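Local coordinates for cell surface protein (Faecalibacterium prausnitzii A2-165, PDB 4GT6), which is of unknown function but, as an extracellular protein with BspA-type leucine-rich repeats, probably binds other proteins, at residues Thr300-Ser305 against Glu320-Ile325; Ile316-Gly321 against Ala340-Val345. One frame throughout, in Å; residues are numbered along the deposited sequence.

Interaction 1 of 2, residues Thr300-Ser305 against Glu320-Ile325; sequences TELPES and EGITQI. With NA (sodium ion), chain R.
T300 and T323 meet just before two short parallel strands, 301-302 and 324-325, in successive coils of a leucine-rich repeat solenoid of the BspA type. The carbonyl oxygen of T300 is the main acceptor: T323 N donates to T300 O at 2.8 Å in a nearly straight bond (173°), and I322 CA adds a weaker CH···O contact. Further along, L302 N returns a bond to Q324 O at 3.0 Å. The two backbone bonds thus run in opposite directions and tie neighbouring coils together.

Alternation along the strands separates polar from apolar. E301 and Q324 share one face, their extended chains side by side, and Q324 NE2 donates to E301 OE1 at 2.7 Å in a bent bond. The acceptor lies in the plane of the amide, but the amide nitrogen stands above the carboxylate, the two planes being turned 45° apart. Long polar residues suit this partly exposed face. L302 and I325 point the other way, into the buried interior, where L302 CD2 reaches I322 CD1 at 4.2 Å and crosses that side chain at about a right angle. With CG1 anti to the carbonyl carbon (chi1 -66°) and the chain bent again at chi2, I322 brings CD1 against the T300-E301 peptide, 3.5 Å from E301 N. G321 O accepts a CH···O contact from T300 CA; the positive phi of G321 suits a residue without a side chain, which would also run into the sodium ion. On the outer edge, a water sits 2.8 Å from T323 OG1 and makes a weak, longer bond with T300 OG1.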
ATOM      1  N   THR A 300      13.490  21.876   7.994  1.00 15.27           N
ATOM      2  CA  THR A 300      13.657  22.218   9.413  1.00 15.33           C
ATOM      3  C   THR A 300      13.442  21.002  10.319  1.00 19.52           C
ATOM      4  O   THR A 300      13.501  21.145  11.546  1.00 18.34           O
ATOM      5  CB  THR A 300      12.711  23.376   9.821  1.00 21.12           C
ATOM      6  OG1 THR A 300      11.361  22.921   9.686  1.00 21.45           O
ATOM      7  CG2 THR A 300      12.918  24.641   8.992  1.00 21.50           C
ATOM      8  N   GLU A 301      13.216  19.810   9.725  1.00 17.08           N
ATOM      9  CA  GLU A 301      12.996  18.594  10.503  1.00 18.64           C
ATOM     10  C   GLU A 301      13.531  17.377   9.776  1.00 20.92           C
ATOM     11  O   GLU A 301      13.460  17.320   8.545  1.00 20.02           O
ATOM     12  CB  GLU A 301      11.478  18.447  10.727  1.00 21.15           C
ATOM     13  CG  GLU A 301      10.974  17.158  11.349  1.00 36.40           C
ATOM     14  CD  GLU A 301       9.459  17.092  11.302  1.00 58.60           C
ATOM     15  OE1 GLU A 301       8.815  17.896  12.015  1.00 50.62           O
ATOM     16  OE2 GLU A 301       8.918  16.285  10.511  1.00 41.56           O
ATOM     17  N   LEU A 302      14.076  16.413  10.535  1.00 17.40           N
ATOM     18  CA  LEU A 302      14.421  15.079  10.029  1.00 18.07           C
ATOM     19  C   LEU A 302      13.277  14.185  10.531  1.00 20.97           C
ATOM     20  O   LEU A 302      13.093  14.058  11.751  1.00 20.16           O
ATOM     21  CB  LEU A 302      15.816  14.606  10.473  1.00 19.52           C
ATOM     22  CG  LEU A 302      17.013  15.357   9.855  1.00 25.57           C
ATOM     23  CD1 LEU A 302      18.264  14.561  10.066  1.00 27.80           C
ATOM     24  CD2 LEU A 302      16.835  15.602   8.360  1.00 27.43           C
ATOM     25  N   PRO A 303      12.382  13.716   9.629  1.00 17.30           N
ATOM     26  CA  PRO A 303      11.176  13.027  10.099  1.00 17.31           C
ATOM     27  C   PRO A 303      11.464  11.641  10.644  1.00 19.23           C
ATOM     28  O   PRO A 303      12.575  11.128  10.514  1.00 19.10           O
ATOM     29  CB  PRO A 303      10.306  12.974   8.844  1.00 19.07           C
ATOM     30  CG  PRO A 303      11.300  12.878   7.725  1.00 22.41           C
ATOM     31  CD  PRO A 303      12.406  13.816   8.153  1.00 18.66           C
ATOM     32  N   GLU A 304      10.440  11.009  11.210  1.00 16.77           N
ATOM     33  CA  GLU A 304      10.563   9.680  11.766  1.00 17.43           C
ATOM     34  C   GLU A 304      11.138   8.690  10.740  1.00 19.37           C
ATOM     35  O   GLU A 304      10.749   8.720   9.569  1.00 17.99           O
ATOM     36  CB  GLU A 304       9.165   9.239  12.238  1.00 19.87           C
ATOM     37  CG  GLU A 304       9.019   7.792  12.659  1.00 33.14           C
ATOM     38  CD  GLU A 304       7.567   7.493  12.970  1.00 54.02           C
ATOM     39  OE1 GLU A 304       6.951   8.289  13.719  1.00 40.24           O
ATOM     40  OE2 GLU A 304       7.017   6.531  12.384  1.00 44.79           O
ATOM     41  N   SER A 305      12.116   7.859  11.181  1.00 18.09           N
ATOM     42  CA  SER A 305      12.755   6.788  10.393  1.00 18.64           C
ATOM     43  C   SER A 305      13.338   7.266   9.051  1.00 19.72           C
ATOM     44  O   SER A 305      13.512   6.436   8.154  1.00 19.76           O
ATOM     45  CB  SER A 305      11.745   5.674  10.099  1.00 22.56           C
ATOM     46  OG  SER A 305      11.149   5.126  11.262  1.00 23.31           O
ATOM     47  N   GLU A 320      22.158  23.498   9.398  1.00 23.32           N
ATOM     48  CA  GLU A 320      21.722  24.564  10.302  1.00 23.78           C
ATOM     49  C   GLU A 320      20.244  24.841  10.007  1.00 24.99           C
ATOM     50  O   GLU A 320      19.869  24.865   8.835  1.00 23.87           O
ATOM     51  CB  GLU A 320      22.577  25.826  10.034  1.00 26.70           C
ATOM     52  CG  GLU A 320      22.348  26.941  11.042  1.00 40.07           C
ATOM     53  CD  GLU A 320      22.616  26.510  12.470  1.00 56.78           C
ATOM     54  OE1 GLU A 320      23.734  26.013  12.727  1.00 44.98           O
ATOM     55  OE2 GLU A 320      21.683  26.585  13.303  1.00 48.80           O
ATOM     56  N   GLY A 321      19.409  24.986  11.032  1.00 20.35           N
ATOM     57  CA  GLY A 321      17.985  25.199  10.777  1.00 19.14           C
ATOM     58  C   GLY A 321      17.117  23.986  11.070  1.00 20.02           C
ATOM     59  O   GLY A 321      15.908  24.126  11.244  1.00 18.86           O
ATOM     60  N   ILE A 322      17.709  22.778  11.152  1.00 17.52           N
ATOM     61  CA  ILE A 322      16.944  21.600  11.598  1.00 16.31           C
ATOM     62  C   ILE A 322      16.653  21.809  13.095  1.00 20.35           C
ATOM     63  O   ILE A 322      17.576  22.099  13.847  1.00 20.11           O
ATOM     64  CB  ILE A 322      17.713  20.268  11.323  1.00 18.82           C
ATOM     65  CG1 ILE A 322      17.860  20.011   9.797  1.00 19.47           C
ATOM     66  CG2 ILE A 322      17.081  19.066  12.081  1.00 18.93           C
ATOM     67  CD1 ILE A 322      16.598  19.727   9.023  1.00 24.05           C
ATOM     68  N   THR A 323      15.391  21.712  13.518  1.00 16.68           N
ATOM     69  CA  THR A 323      15.059  21.951  14.934  1.00 17.56           C
ATOM     70  C   THR A 323      14.778  20.645  15.671  1.00 20.75           C
ATOM     71  O   THR A 323      14.785  20.613  16.901  1.00 19.70           O
ATOM     72  CB  THR A 323      13.863  22.900  15.053  1.00 20.92           C
ATOM     73  OG1 THR A 323      12.721  22.250  14.488  1.00 22.77           O
ATOM     74  CG2 THR A 323      14.119  24.238  14.378  1.00 20.30           C
ATOM     75  N   GLN A 324      14.490  19.579  14.927  1.00 18.31           N
ATOM     76  CA  GLN A 324      14.231  18.287  15.557  1.00 19.84           C
ATOM     77  C   GLN A 324      14.568  17.145  14.619  1.00 21.58           C
ATOM     78  O   GLN A 324      14.422  17.255  13.401  1.00 19.74           O
ATOM     79  CB  GLN A 324      12.774  18.172  16.061  1.00 22.05           C
ATOM     80  CG  GLN A 324      11.709  18.401  14.993  1.00 31.96           C
ATOM     81  CD  GLN A 324      10.294  18.331  15.517  1.00 50.26           C
ATOM     82  OE1 GLN A 324      10.026  18.366  16.722  1.00 43.38           O
ATOM     83  NE2 GLN A 324       9.351  18.231  14.606  1.00 46.12           N
ATOM     84  N   ILE A 325      15.040  16.050  15.226  1.00 20.48           N
ATOM     85  CA  ILE A 325      15.410  14.781  14.607  1.00 19.90           C
ATOM     86  C   ILE A 325      14.453  13.794  15.260  1.00 25.48           C
ATOM     87  O   ILE A 325      14.577  13.555  16.456  1.00 26.03           O
ATOM     88  CB  ILE A 325      16.917  14.484  14.865  1.00 23.41           C
ATOM     89  CG1 ILE A 325      17.831  15.552  14.220  1.00 22.61           C
ATOM     90  CG2 ILE A 325      17.295  13.059  14.419  1.00 25.81           C
ATOM     91  CD1 ILE A 325      19.367  15.422  14.596  1.00 26.60           C
TER
HETATM   92 NA    NA R 916      18.649  25.292   6.855  1.00 29.74          NA
HETATM   93  O   HOH W   1      11.007  23.603  12.796  1.00 32.44           O
HETATM   94  O   HOH W   2      16.406  25.352   7.814  1.00 20.53           O
HETATM   95  O   HOH W   3      18.924  27.678   7.346  1.00 27.31           O
HETATM   96  O   HOH W   4      18.065  22.966   6.269  1.00 19.69           O
HETATM   97  O   HOH W   5      20.929  25.227   6.038  0.67 20.01           O

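Interaction 2 of 2, residues Ile316-Gly321 against Ala340-Val345; sequences IDIPEG and AIPSSV. With NA (sodium ion), chain R.
P342 lies against the extended segment I318 to E320, and here the packing is tight: its CD is 3.7 Å from I318 CG2, the two side chains crossing at about a right angle, while its CG rests 3.4 Å from P319 O. A compact, rigid ring suits this spot, directly after strand 338-341. The strand pairing behind it is parallel, with A340 N bonded to I316 O and I318 N to A340 O. The small methyl of A340 leaves room for the D317 carboxylate, which is salt-bridged to R338.

Toward solvent the fit is looser and water-mediated. The E320 chain bends at chi2 (58°) and brings its carboxylate back over P342, where one water joins E320 OE1 to S343 N and another joins OE2 to S343 OG. S344, within a type I turn, holds OG between its backbone N and carbonyl carbon (chi1 60°), where it accepts from G321 N at 3.0 Å and hydrogen-bonds I322 O. With an alanine in place of S344, G321 N and I322 O would probably lose the hydroxyl they share, leaving the bend at 320-322 less firmly held. The E320-G321 peptide group thus offers its N-H to the S344 hydroxyl and its oxygen to the sodium ion, and each interaction is likely to polarise the group and so favour the other.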
ATOM      1  N   ILE A 316      27.546  12.180   8.279  1.00 28.23           N
ATOM      2  CA  ILE A 316      26.417  13.004   7.849  1.00 27.28           C
ATOM      3  C   ILE A 316      26.487  14.360   8.566  1.00 29.34           C
ATOM      4  O   ILE A 316      26.819  14.427   9.751  1.00 27.22           O
ATOM      5  CB  ILE A 316      25.038  12.284   8.007  1.00 30.40           C
ATOM      6  CG1 ILE A 316      23.892  13.065   7.302  1.00 30.89           C
ATOM      7  CG2 ILE A 316      24.700  11.939   9.457  1.00 31.49           C
ATOM      8  CD1 ILE A 316      22.700  12.241   6.930  1.00 37.63           C
ATOM      9  N   ASP A 317      26.212  15.433   7.817  1.00 26.24           N
ATOM     10  CA  ASP A 317      26.208  16.800   8.324  1.00 25.96           C
ATOM     11  C   ASP A 317      24.772  17.298   8.311  1.00 26.45           C
ATOM     12  O   ASP A 317      24.193  17.468   7.238  1.00 25.56           O
ATOM     13  CB  ASP A 317      27.123  17.692   7.477  1.00 28.14           C
ATOM     14  CG  ASP A 317      28.588  17.352   7.669  1.00 40.49           C
ATOM     15  OD1 ASP A 317      29.071  16.411   7.006  1.00 42.65           O
ATOM     16  OD2 ASP A 317      29.230  17.977   8.527  1.00 45.10           O
ATOM     17  N   ILE A 318      24.175  17.451   9.493  1.00 22.97           N
ATOM     18  CA  ILE A 318      22.784  17.908   9.616  1.00 22.09           C
ATOM     19  C   ILE A 318      22.803  19.434   9.400  1.00 26.48           C
ATOM     20  O   ILE A 318      23.590  20.117  10.070  1.00 25.63           O
ATOM     21  CB  ILE A 318      22.157  17.484  10.974  1.00 24.99           C
ATOM     22  CG1 ILE A 318      22.176  15.938  11.216  1.00 25.42           C
ATOM     23  CG2 ILE A 318      20.785  18.091  11.200  1.00 24.19           C
ATOM     24  CD1 ILE A 318      21.770  15.053  10.079  1.00 37.93           C
ATOM     25  N   PRO A 319      22.002  19.977   8.447  1.00 23.03           N
ATOM     26  CA  PRO A 319      22.089  21.415   8.161  1.00 23.06           C
ATOM     27  C   PRO A 319      21.570  22.305   9.286  1.00 24.43           C
ATOM     28  O   PRO A 319      20.633  21.940   9.995  1.00 21.96           O
ATOM     29  CB  PRO A 319      21.225  21.585   6.895  1.00 24.50           C
ATOM     30  CG  PRO A 319      20.275  20.462   6.920  1.00 28.22           C
ATOM     31  CD  PRO A 319      21.032  19.306   7.555  1.00 24.35           C
ATOM     32  N   GLU A 320      22.158  23.498   9.398  1.00 23.32           N
ATOM     33  CA  GLU A 320      21.722  24.564  10.302  1.00 23.78           C
ATOM     34  C   GLU A 320      20.244  24.841  10.007  1.00 24.99           C
ATOM     35  O   GLU A 320      19.869  24.865   8.835  1.00 23.87           O
ATOM     36  CB  GLU A 320      22.577  25.826  10.034  1.00 26.70           C
ATOM     37  CG  GLU A 320      22.348  26.941  11.042  1.00 40.07           C
ATOM     38  CD  GLU A 320      22.616  26.510  12.470  1.00 56.78           C
ATOM     39  OE1 GLU A 320      23.734  26.013  12.727  1.00 44.98           O
ATOM     40  OE2 GLU A 320      21.683  26.585  13.303  1.00 48.80           O
ATOM     41  N   GLY A 321      19.409  24.986  11.032  1.00 20.35           N
ATOM     42  CA  GLY A 321      17.985  25.199  10.777  1.00 19.14           C
ATOM     43  C   GLY A 321      17.117  23.986  11.070  1.00 20.02           C
ATOM     44  O   GLY A 321      15.908  24.126  11.244  1.00 18.86           O
ATOM     45  N   ALA A 340      27.398  15.633  12.440  1.00 26.94           N
ATOM     46  CA  ALA A 340      27.487  17.042  12.835  1.00 27.08           C
ATOM     47  C   ALA A 340      26.068  17.525  13.135  1.00 28.73           C
ATOM     48  O   ALA A 340      25.191  17.416  12.279  1.00 26.59           O
ATOM     49  CB  ALA A 340      28.142  17.875  11.744  1.00 28.06           C
ATOM     50  N   ILE A 341      25.822  17.960  14.378  1.00 26.04           N
ATOM     51  CA  ILE A 341      24.504  18.420  14.826  1.00 24.02           C
ATOM     52  C   ILE A 341      24.554  19.938  15.100  1.00 27.08           C
ATOM     53  O   ILE A 341      25.336  20.373  15.951  1.00 27.71           O
ATOM     54  CB  ILE A 341      24.043  17.614  16.075  1.00 26.80           C
ATOM     55  CG1 ILE A 341      23.865  16.101  15.711  1.00 26.40           C
ATOM     56  CG2 ILE A 341      22.746  18.222  16.665  1.00 26.82           C
ATOM     57  CD1 ILE A 341      23.667  15.147  16.868  1.00 33.28           C
ATOM     58  N   PRO A 342      23.720  20.750  14.403  1.00 22.72           N
ATOM     59  CA  PRO A 342      23.725  22.196  14.661  1.00 21.88           C
ATOM     60  C   PRO A 342      23.011  22.521  15.975  1.00 26.17           C
ATOM     61  O   PRO A 342      22.169  21.733  16.435  1.00 23.92           O
ATOM     62  CB  PRO A 342      22.983  22.763  13.451  1.00 22.95           C
ATOM     63  CG  PRO A 342      22.008  21.689  13.073  1.00 26.80           C
ATOM     64  CD  PRO A 342      22.728  20.389  13.359  1.00 22.48           C
ATOM     65  N   SER A 343      23.306  23.701  16.552  1.00 24.15           N
ATOM     66  CA  SER A 343      22.714  24.117  17.827  1.00 24.90           C
ATOM     67  C   SER A 343      21.212  24.433  17.692  1.00 26.63           C
ATOM     68  O   SER A 343      20.524  24.515  18.712  1.00 26.08           O
ATOM     69  CB  SER A 343      23.468  25.306  18.422  1.00 29.87           C
ATOM     70  OG  SER A 343      23.437  26.409  17.531  1.00 37.14           O
ATOM     71  N   SER A 344      20.686  24.540  16.444  1.00 21.07           N
ATOM     72  CA  SER A 344      19.248  24.731  16.228  1.00 19.91           C
ATOM     73  C   SER A 344      18.438  23.461  16.625  1.00 22.50           C
ATOM     74  O   SER A 344      17.234  23.576  16.873  1.00 20.96           O
ATOM     75  CB  SER A 344      18.962  25.102  14.768  1.00 21.07           C
ATOM     76  OG  SER A 344      19.398  24.076  13.885  1.00 22.31           O
ATOM     77  N   VAL A 345      19.090  22.256  16.704  1.00 19.04           N
ATOM     78  CA  VAL A 345      18.382  21.010  17.059  1.00 19.15           C
ATOM     79  C   VAL A 345      18.086  21.008  18.574  1.00 23.86           C
ATOM     80  O   VAL A 345      19.018  20.969  19.386  1.00 25.28           O
ATOM     81  CB  VAL A 345      19.149  19.720  16.627  1.00 23.06           C
ATOM     82  CG1 VAL A 345      18.372  18.473  17.017  1.00 22.80           C
ATOM     83  CG2 VAL A 345      19.428  19.704  15.129  1.00 22.44           C
TER
HETATM   84 NA    NA R 916      18.649  25.292   6.855  1.00 29.74          NA
HETATM   85  O   HOH W   6      25.068  25.551  14.789  0.50 22.86           O
HETATM   86  O   HOH W   7      21.896  27.618  15.787  1.00 45.45           O
HETATM   87  O   HOH W   2      16.406  25.352   7.814  1.00 20.53           O
HETATM   88  O   HOH W   3      18.924  27.678   7.346  1.00 27.31           O
HETATM   89  O   HOH W   4      18.065  22.966   6.269  1.00 19.69           O
HETATM   90  O   HOH W   5      20.929  25.227   6.038  0.67 20.01           O

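Following the chain from its N-terminal end, 300-305 comes first, then 316-321, which runs into 320-325, and last 340-345. Interaction 1 closes a loop of 14 residues and interaction 2 one of 18; the spans 300-325 and 316-345 overlap, so the contacts interlock and neither lies within the other, while the intervening loops follow one another. E320 and G321 belong to both, so the two contacts hinge on one bend, at which E320 O, with S297 O from the preceding coil, binds the sodium ion. Interaction 1 joins strands 301-302 and 324-325, whereas interaction 2 joins strands 315-317 and 338-341 on a separate sheet. Between them L302 CD1 packs on I318 CD1, joining strand 301-302 to the loop after strand 315-317.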